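Local coordinates for protein BAG family molecular chaperone regulator 4 (Arabidopsis thaliana, PDB 4HWH) that probably acts as a co-chaperone that binds the ATPase domain of HSP70 chaperones and regulates programmed cell death and stress responses, at residues Ala3-Leu17 and Leu45-Ala58. Sequence-based numbering, arbitrary orientation.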
ATOM      1  N   ALA A   3      18.001   7.419   8.599  1.00 65.30           N
ATOM      2  CA  ALA A   3      16.613   7.599   8.189  1.00 67.58           C
ATOM      3  C   ALA A   3      16.413   7.365   6.696  1.00 65.10           C
ATOM      4  O   ALA A   3      15.462   6.702   6.286  1.00 66.28           O
ATOM      5  CB  ALA A   3      16.128   8.989   8.576  1.00 70.85           C
ATOM      6  N   ILE A   4      17.312   7.918   5.888  1.00 62.75           N
ATOM      7  CA  ILE A   4      17.232   7.787   4.437  1.00 64.64           C
ATOM      8  C   ILE A   4      17.059   6.335   4.009  1.00 57.10           C
ATOM      9  O   ILE A   4      16.150   6.004   3.246  1.00 53.02           O
ATOM     10  CB  ILE A   4      18.487   8.361   3.757  1.00 67.49           C
ATOM     11  CG1 ILE A   4      18.596   9.864   4.024  1.00 76.44           C
ATOM     12  CG2 ILE A   4      18.459   8.080   2.266  1.00 64.86           C
ATOM     13  CD1 ILE A   4      19.832  10.503   3.429  1.00 83.48           C
ATOM     14  N   ALA A   5      17.939   5.472   4.502  1.00 55.82           N
ATOM     15  CA  ALA A   5      17.880   4.054   4.175  1.00 54.64           C
ATOM     16  C   ALA A   5      16.541   3.459   4.596  1.00 49.12           C
ATOM     17  O   ALA A   5      15.942   2.674   3.863  1.00 42.42           O
ATOM     18  CB  ALA A   5      19.025   3.311   4.841  1.00 53.09           C
ATOM     19  N   ALA A   6      16.077   3.845   5.780  1.00 44.35           N
ATOM     20  CA  ALA A   6      14.827   3.326   6.320  1.00 41.49           C
ATOM     21  C   ALA A   6      13.634   3.709   5.448  1.00 38.01           C
ATOM     22  O   ALA A   6      12.751   2.892   5.204  1.00 41.85           O
ATOM     23  CB  ALA A   6      14.624   3.813   7.750  1.00 44.41           C
ATOM     24  N   VAL A   7      13.609   4.954   4.984  1.00 38.36           N
ATOM     25  CA  VAL A   7      12.528   5.408   4.117  1.00 41.02           C
ATOM     26  C   VAL A   7      12.596   4.689   2.777  1.00 36.05           C
ATOM     27  O   VAL A   7      11.578   4.254   2.243  1.00 32.42           O
ATOM     28  CB  VAL A   7      12.569   6.932   3.895  1.00 40.80           C
ATOM     29  CG1 VAL A   7      11.444   7.359   2.966  1.00 42.31           C
ATOM     30  CG2 VAL A   7      12.463   7.662   5.223  1.00 45.73           C
ATOM     31  N   ASN A   8      13.804   4.563   2.239  1.00 39.20           N
ATOM     32  CA  ASN A   8      14.015   3.833   0.995  1.00 40.39           C
ATOM     33  C   ASN A   8      13.540   2.391   1.111  1.00 35.23           C
ATOM     34  O   ASN A   8      12.969   1.838   0.170  1.00 34.23           O
ATOM     35  CB  ASN A   8      15.492   3.863   0.597  1.00 40.71           C
ATOM     36  CG  ASN A   8      15.965   5.252   0.214  1.00 54.47           C
ATOM     37  OD1 ASN A   8      15.158   6.134  -0.081  1.00 56.57           O
ATOM     38  ND2 ASN A   8      17.278   5.451   0.214  1.00 52.55           N
ATOM     39  N   ALA A   9      13.781   1.787   2.271  1.00 29.31           N
ATOM     40  CA  ALA A   9      13.333   0.423   2.536  1.00 31.72           C
ATOM     41  C   ALA A   9      11.816   0.328   2.469  1.00 27.15           C
ATOM     42  O   ALA A   9      11.264  -0.614   1.903  1.00 29.81           O
ATOM     43  CB  ALA A   9      13.833  -0.046   3.893  1.00 35.38           C
ATOM     44  N   VAL A  10      11.138   1.305   3.059  1.00 26.75           N
ATOM     45  CA  VAL A  10       9.685   1.336   3.004  1.00 30.01           C
ATOM     46  C   VAL A  10       9.210   1.527   1.567  1.00 29.17           C
ATOM     47  O   VAL A  10       8.297   0.837   1.110  1.00 33.44           O
ATOM     48  CB  VAL A  10       9.109   2.453   3.882  1.00 30.08           C
ATOM     49  CG1 VAL A  10       7.636   2.658   3.569  1.00 36.84           C
ATOM     50  CG2 VAL A  10       9.306   2.113   5.345  1.00 36.40           C
ATOM     51  N   THR A  11       9.838   2.460   0.861  1.00 28.97           N
ATOM     52  CA  THR A  11       9.478   2.743  -0.525  1.00 32.54           C
ATOM     53  C   THR A  11       9.513   1.477  -1.375  1.00 30.68           C
ATOM     54  O   THR A  11       8.618   1.236  -2.184  1.00 32.20           O
ATOM     55  CB  THR A  11      10.400   3.812  -1.142  1.00 36.15           C
ATOM     56  OG1 THR A  11      10.160   5.071  -0.502  1.00 43.78           O
ATOM     57  CG2 THR A  11      10.137   3.955  -2.631  1.00 37.24           C
ATOM     58  N   GLY A  12      10.548   0.667  -1.183  1.00 32.06           N
ATOM     59  CA  GLY A  12      10.682  -0.575  -1.920  1.00 35.24           C
ATOM     60  C   GLY A  12       9.529  -1.518  -1.638  1.00 29.74           C
ATOM     61  O   GLY A  12       9.053  -2.226  -2.527  1.00 25.06           O
ATOM     62  N   GLU A  13       9.072  -1.526  -0.392  1.00 21.85           N
ATOM     63  CA  GLU A  13       7.983  -2.409  -0.008  1.00 26.12           C
ATOM     64  C   GLU A  13       6.657  -1.879  -0.544  1.00 26.67           C
ATOM     65  O   GLU A  13       5.811  -2.641  -1.009  1.00 23.55           O
ATOM     66  CB  GLU A  13       7.924  -2.562   1.510  1.00 29.43           C
ATOM     67  CG  GLU A  13       7.139  -3.774   1.947  1.00 46.33           C
ATOM     68  CD  GLU A  13       7.651  -5.043   1.296  1.00 49.68           C
ATOM     69  OE1 GLU A  13       8.883  -5.167   1.120  1.00 50.94           O
ATOM     70  OE2 GLU A  13       6.821  -5.912   0.959  1.00 50.38           O
ATOM     71  N   VAL A  14       6.487  -0.563  -0.488  1.00 19.23           N
ATOM     72  CA  VAL A  14       5.283   0.056  -1.018  1.00 19.28           C
ATOM     73  C   VAL A  14       5.195  -0.136  -2.534  1.00 22.44           C
ATOM     74  O   VAL A  14       4.105  -0.306  -3.081  1.00 26.15           O
ATOM     75  CB  VAL A  14       5.204   1.548  -0.637  1.00 28.12           C
ATOM     76  CG1 VAL A  14       3.974   2.190  -1.252  1.00 24.74           C
ATOM     77  CG2 VAL A  14       5.174   1.693   0.883  1.00 26.71           C
ATOM     78  N   ASP A  15       6.343  -0.124  -3.210  1.00 24.32           N
ATOM     79  CA  ASP A  15       6.380  -0.421  -4.639  1.00 24.03           C
ATOM     80  C   ASP A  15       5.786  -1.799  -4.912  1.00 21.59           C
ATOM     81  O   ASP A  15       4.958  -1.965  -5.807  1.00 24.42           O
ATOM     82  CB  ASP A  15       7.812  -0.366  -5.184  1.00 22.59           C
ATOM     83  CG  ASP A  15       8.314   1.053  -5.371  1.00 32.44           C
ATOM     84  OD1 ASP A  15       7.494   1.992  -5.326  1.00 30.12           O
ATOM     85  OD2 ASP A  15       9.534   1.227  -5.574  1.00 33.64           O
ATOM     86  N   LYS A  16       6.217  -2.790  -4.140  1.00 22.55           N
ATOM     87  CA  LYS A  16       5.693  -4.140  -4.293  1.00 24.10           C
ATOM     88  C   LYS A  16       4.186  -4.160  -4.066  1.00 23.88           C
ATOM     89  O   LYS A  16       3.442  -4.808  -4.802  1.00 20.97           O
ATOM     90  CB  LYS A  16       6.388  -5.098  -3.325  1.00 23.05           C
ATOM     91  CG  LYS A  16       7.808  -5.471  -3.738  1.00 31.56           C
ATOM     92  CD  LYS A  16       8.479  -6.344  -2.679  1.00 37.10           C
ATOM     93  CE  LYS A  16       9.937  -6.604  -3.019  1.00 43.78           C
ATOM     94  NZ  LYS A  16      10.602  -7.440  -1.982  1.00 55.20           N
ATOM     95  N   LEU A  17       3.738  -3.449  -3.037  1.00 16.77           N
ATOM     96  CA  LEU A  17       2.315  -3.393  -2.736  1.00 17.07           C
ATOM     97  C   LEU A  17       1.549  -2.657  -3.831  1.00 18.77           C
ATOM     98  O   LEU A  17       0.432  -3.034  -4.180  1.00 19.50           O
ATOM     99  CB  LEU A  17       2.083  -2.752  -1.365  1.00 18.36           C
ATOM    100  CG  LEU A  17       2.564  -3.639  -0.208  1.00 22.65           C
ATOM    101  CD1 LEU A  17       2.637  -2.864   1.112  1.00 19.03           C
ATOM    102  CD2 LEU A  17       1.663  -4.863  -0.073  1.00 18.84           C
ATOM    103  N   LEU A  45      -0.883  -4.724   5.057  1.00 19.37           N
ATOM    104  CA  LEU A  45       0.539  -4.558   4.801  1.00 13.61           C
ATOM    105  C   LEU A  45       0.880  -3.093   4.562  1.00 17.82           C
ATOM    106  O   LEU A  45       1.958  -2.632   4.925  1.00 18.56           O
ATOM    107  CB  LEU A  45       0.993  -5.434   3.635  1.00 18.34           C
ATOM    108  CG  LEU A  45       0.962  -6.937   3.935  1.00 20.10           C
ATOM    109  CD1 LEU A  45       1.299  -7.739   2.687  1.00 16.53           C
ATOM    110  CD2 LEU A  45       1.920  -7.279   5.074  1.00 21.38           C
ATOM    111  N   LEU A  46      -0.050  -2.361   3.959  1.00 16.79           N
ATOM    112  CA  LEU A  46       0.115  -0.923   3.796  1.00 20.19           C
ATOM    113  C   LEU A  46       0.152  -0.228   5.155  1.00 21.29           C
ATOM    114  O   LEU A  46       0.949   0.681   5.373  1.00 20.69           O
ATOM    115  CB  LEU A  46      -1.003  -0.351   2.927  1.00 17.66           C
ATOM    116  CG  LEU A  46      -0.898  -0.696   1.441  1.00 19.45           C
ATOM    117  CD1 LEU A  46      -2.203  -0.387   0.720  1.00 28.01           C
ATOM    118  CD2 LEU A  46       0.266   0.050   0.796  1.00 19.22           C
ATOM    119  N   MET A  47      -0.709  -0.665   6.071  1.00 18.41           N
ATOM    120  CA  MET A  47      -0.733  -0.100   7.420  1.00 25.44           C
ATOM    121  C   MET A  47       0.576  -0.360   8.167  1.00 17.01           C
ATOM    122  O   MET A  47       1.055   0.490   8.916  1.00 21.41           O
ATOM    123  CB  MET A  47      -1.926  -0.648   8.209  1.00 19.91           C
ATOM    124  CG  MET A  47      -3.271  -0.151   7.688  1.00 34.76           C
ATOM    125  SD  MET A  47      -4.674  -0.674   8.694  1.00 39.56           S
ATOM    126  CE  MET A  47      -6.048  -0.104   7.692  1.00 40.18           C
ATOM    127  N   ARG A  48       1.158  -1.533   7.951  1.00 19.74           N
ATOM    128  CA  ARG A  48       2.430  -1.869   8.577  1.00 22.51           C
ATOM    129  C   ARG A  48       3.537  -0.946   8.075  1.00 24.98           C
ATOM    130  O   ARG A  48       4.418  -0.545   8.836  1.00 21.72           O
ATOM    131  CB  ARG A  48       2.788  -3.332   8.303  1.00 24.35           C
ATOM    132  CG  ARG A  48       1.899  -4.330   9.029  1.00 32.15           C
ATOM    133  CD  ARG A  48       2.362  -4.527  10.464  1.00 39.72           C
ATOM    134  NE  ARG A  48       3.721  -5.053  10.516  1.00 30.99           N
ATOM    135  CZ  ARG A  48       4.483  -5.058  11.605  1.00 31.92           C
ATOM    136  NH1 ARG A  48       5.710  -5.557  11.552  1.00 43.14           N
ATOM    137  NH2 ARG A  48       4.022  -4.559  12.743  1.00 33.15           N
ATOM    138  N   GLN A  49       3.491  -0.610   6.788  1.00 23.75           N
ATOM    139  CA  GLN A  49       4.477   0.303   6.228  1.00 24.00           C
ATOM    140  C   GLN A  49       4.295   1.702   6.805  1.00 20.45           C
ATOM    141  O   GLN A  49       5.270   2.418   7.026  1.00 26.61           O
ATOM    142  CB  GLN A  49       4.429   0.308   4.695  1.00 22.00           C
ATOM    143  CG  GLN A  49       4.934  -0.991   4.077  1.00 21.48           C
ATOM    144  CD  GLN A  49       6.320  -1.379   4.577  1.00 27.41           C
ATOM    145  OE1 GLN A  49       7.251  -0.572   4.560  1.00 32.23           O
ATOM    146  NE2 GLN A  49       6.462  -2.622   5.015  1.00 38.21           N
ATOM    147  N   LEU A  50       3.048   2.075   7.069  1.00 21.61           N
ATOM    148  CA  LEU A  50       2.747   3.368   7.669  1.00 24.67           C
ATOM    149  C   LEU A  50       3.334   3.437   9.079  1.00 24.45           C
ATOM    150  O   LEU A  50       3.903   4.451   9.479  1.00 25.69           O
ATOM    151  CB  LEU A  50       1.234   3.588   7.715  1.00 29.03           C
ATOM    152  CG  LEU A  50       0.715   5.020   7.800  1.00 42.02           C
ATOM    153  CD1 LEU A  50       1.252   5.850   6.645  1.00 41.22           C
ATOM    154  CD2 LEU A  50      -0.810   5.021   7.805  1.00 44.41           C
ATOM    155  N   LEU A  51       3.195   2.347   9.826  1.00 22.22           N
ATOM    156  CA  LEU A  51       3.754   2.268  11.172  1.00 23.68           C
ATOM    157  C   LEU A  51       5.269   2.400  11.145  1.00 26.77           C
ATOM    158  O   LEU A  51       5.860   3.061  11.999  1.00 28.04           O
ATOM    159  CB  LEU A  51       3.359   0.949  11.837  1.00 23.80           C
ATOM    160  CG  LEU A  51       1.902   0.827  12.274  1.00 29.32           C
ATOM    161  CD1 LEU A  51       1.626  -0.587  12.765  1.00 32.12           C
ATOM    162  CD2 LEU A  51       1.593   1.847  13.353  1.00 30.41           C
ATOM    163  N   LYS A  52       5.896   1.763  10.161  1.00 22.95           N
ATOM    164  CA  LYS A  52       7.341   1.842  10.004  1.00 23.45           C
ATOM    165  C   LYS A  52       7.769   3.293   9.794  1.00 31.18           C
ATOM    166  O   LYS A  52       8.687   3.776  10.452  1.00 33.21           O
ATOM    167  CB  LYS A  52       7.809   0.961   8.843  1.00 23.47           C
ATOM    168  CG  LYS A  52       9.325   0.880   8.707  1.00 35.11           C
ATOM    169  CD  LYS A  52       9.754  -0.296   7.838  1.00 43.16           C
ATOM    170  CE  LYS A  52      11.274  -0.419   7.787  1.00 49.95           C
ATOM    171  NZ  LYS A  52      11.732  -1.538   6.914  1.00 47.22           N
ATOM    172  N   LEU A  53       7.089   3.990   8.887  1.00 23.86           N
ATOM    173  CA  LEU A  53       7.370   5.403   8.649  1.00 24.25           C
ATOM    174  C   LEU A  53       7.166   6.235   9.914  1.00 30.14           C
ATOM    175  O   LEU A  53       7.935   7.156  10.184  1.00 30.96           O
ATOM    176  CB  LEU A  53       6.504   5.952   7.509  1.00 29.15           C
ATOM    177  CG  LEU A  53       6.799   5.464   6.086  1.00 26.26           C
ATOM    178  CD1 LEU A  53       5.682   5.867   5.135  1.00 27.60           C
ATOM    179  CD2 LEU A  53       8.138   5.994   5.590  1.00 27.85           C
ATOM    180  N   ASP A  54       6.125   5.915  10.682  1.00 27.11           N
ATOM    181  CA  ASP A  54       5.830   6.645  11.915  1.00 29.94           C
ATOM    182  C   ASP A  54       7.008   6.618  12.883  1.00 27.16           C
ATOM    183  O   ASP A  54       7.217   7.558  13.648  1.00 35.41           O
ATOM    184  CB  ASP A  54       4.599   6.064  12.618  1.00 32.71           C
ATOM    185  CG  ASP A  54       3.303   6.422  11.926  1.00 36.65           C
ATOM    186  OD1 ASP A  54       3.295   7.380  11.123  1.00 35.50           O
ATOM    187  OD2 ASP A  54       2.288   5.743  12.194  1.00 31.54           O
ATOM    188  N   GLY A  55       7.769   5.528  12.853  1.00 40.04           N
ATOM    189  CA  GLY A  55       8.876   5.347  13.773  1.00 40.33           C
ATOM    190  C   GLY A  55      10.198   5.886  13.261  1.00 44.60           C
ATOM    191  O   GLY A  55      11.203   5.851  13.970  1.00 47.64           O
ATOM    192  N   ILE A  56      10.203   6.380  12.028  1.00 42.51           N
ATOM    193  CA  ILE A  56      11.417   6.942  11.445  1.00 43.26           C
ATOM    194  C   ILE A  56      11.572   8.414  11.805  1.00 52.59           C
ATOM    195  O   ILE A  56      10.801   9.259  11.352  1.00 58.41           O
ATOM    196  CB  ILE A  56      11.438   6.807   9.912  1.00 40.31           C
ATOM    197  CG1 ILE A  56      11.466   5.335   9.500  1.00 38.34           C
ATOM    198  CG2 ILE A  56      12.647   7.528   9.337  1.00 43.77           C
ATOM    199  CD1 ILE A  56      11.343   5.122   8.007  1.00 35.68           C
ATOM    200  N   GLU A  57      12.576   8.711  12.622  1.00 56.70           N
ATOM    201  CA  GLU A  57      12.859  10.082  13.013  1.00 65.05           C
ATOM    202  C   GLU A  57      13.757  10.726  11.959  1.00 61.71           C
ATOM    203  O   GLU A  57      14.973  10.535  11.967  1.00 63.36           O
ATOM    204  CB  GLU A  57      13.525  10.110  14.389  1.00 75.71           C
ATOM    205  CG  GLU A  57      13.180  11.330  15.224  1.00 92.49           C
ATOM    206  CD  GLU A  57      13.828  12.595  14.703  1.00104.60           C
ATOM    207  OE1 GLU A  57      15.072  12.622  14.588  1.00106.09           O
ATOM    208  OE2 GLU A  57      13.094  13.564  14.416  1.00110.15           O
ATOM    209  N   ALA A  58      13.149  11.478  11.047  1.00 58.66           N
ATOM    210  CA  ALA A  58      13.878  12.090   9.939  1.00 60.04           C
ATOM    211  C   ALA A  58      13.862  13.614   9.940  1.00 70.49           C
ATOM    212  O   ALA A  58      12.950  14.227  10.492  1.00 74.79           O
ATOM    213  CB  ALA A  58      13.221  11.731   8.616  1.00 55.33           C
TER
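Q49 sits as a knob in the hole formed by V10, E13, V14 and L17, a worked example of how a polar side chain can be packed against the carbons of its neighbours. Its CB lies 4.1 Å from V14 CG2, and CG reaches the CG of E13 at a similar distance. A bend at the second torsion (chi2 -53°) then turns the amide across E13, where CD lies 3.7 Å from E13 CB. At the tip the two ends part: OE1 rests 3.4 Å from V10 CG1, while NE2 meets E13 CG at 3.3 Å. The amide and the E13 carboxylate are tilted 47° apart and form no hydrogen bond; the carboxylate leads away from the helix pair towards a bound malonic acid, probably from the crystallisation liquor. Replacing Q49 with an alanine would probably leave a gap among V10, E13, V14 and L17, with V10 and E13 losing the amide that covers them.

Around this knob the packing is aliphatic. V10 CG2 presses on K52 CD at 3.5 Å, tight for two carbons, and V10 CG1 meets L53. Towards one end L17 sends CD2 to L45 CB and CD1 to L46 CD2; towards the other, past the end of helix 36-54, I56 sets CD1 3.5 Å from A6 CB and its CG2 against A3.

The segment axes run antiparallel at 172°, 10.1 Å apart, joining the first two helices of the three-helix BAG domain; V7 and V14 also touch helix 63-86. With no hydrogen bond or salt bridge between the segments, their association here rests on shape and burial of carbon surface.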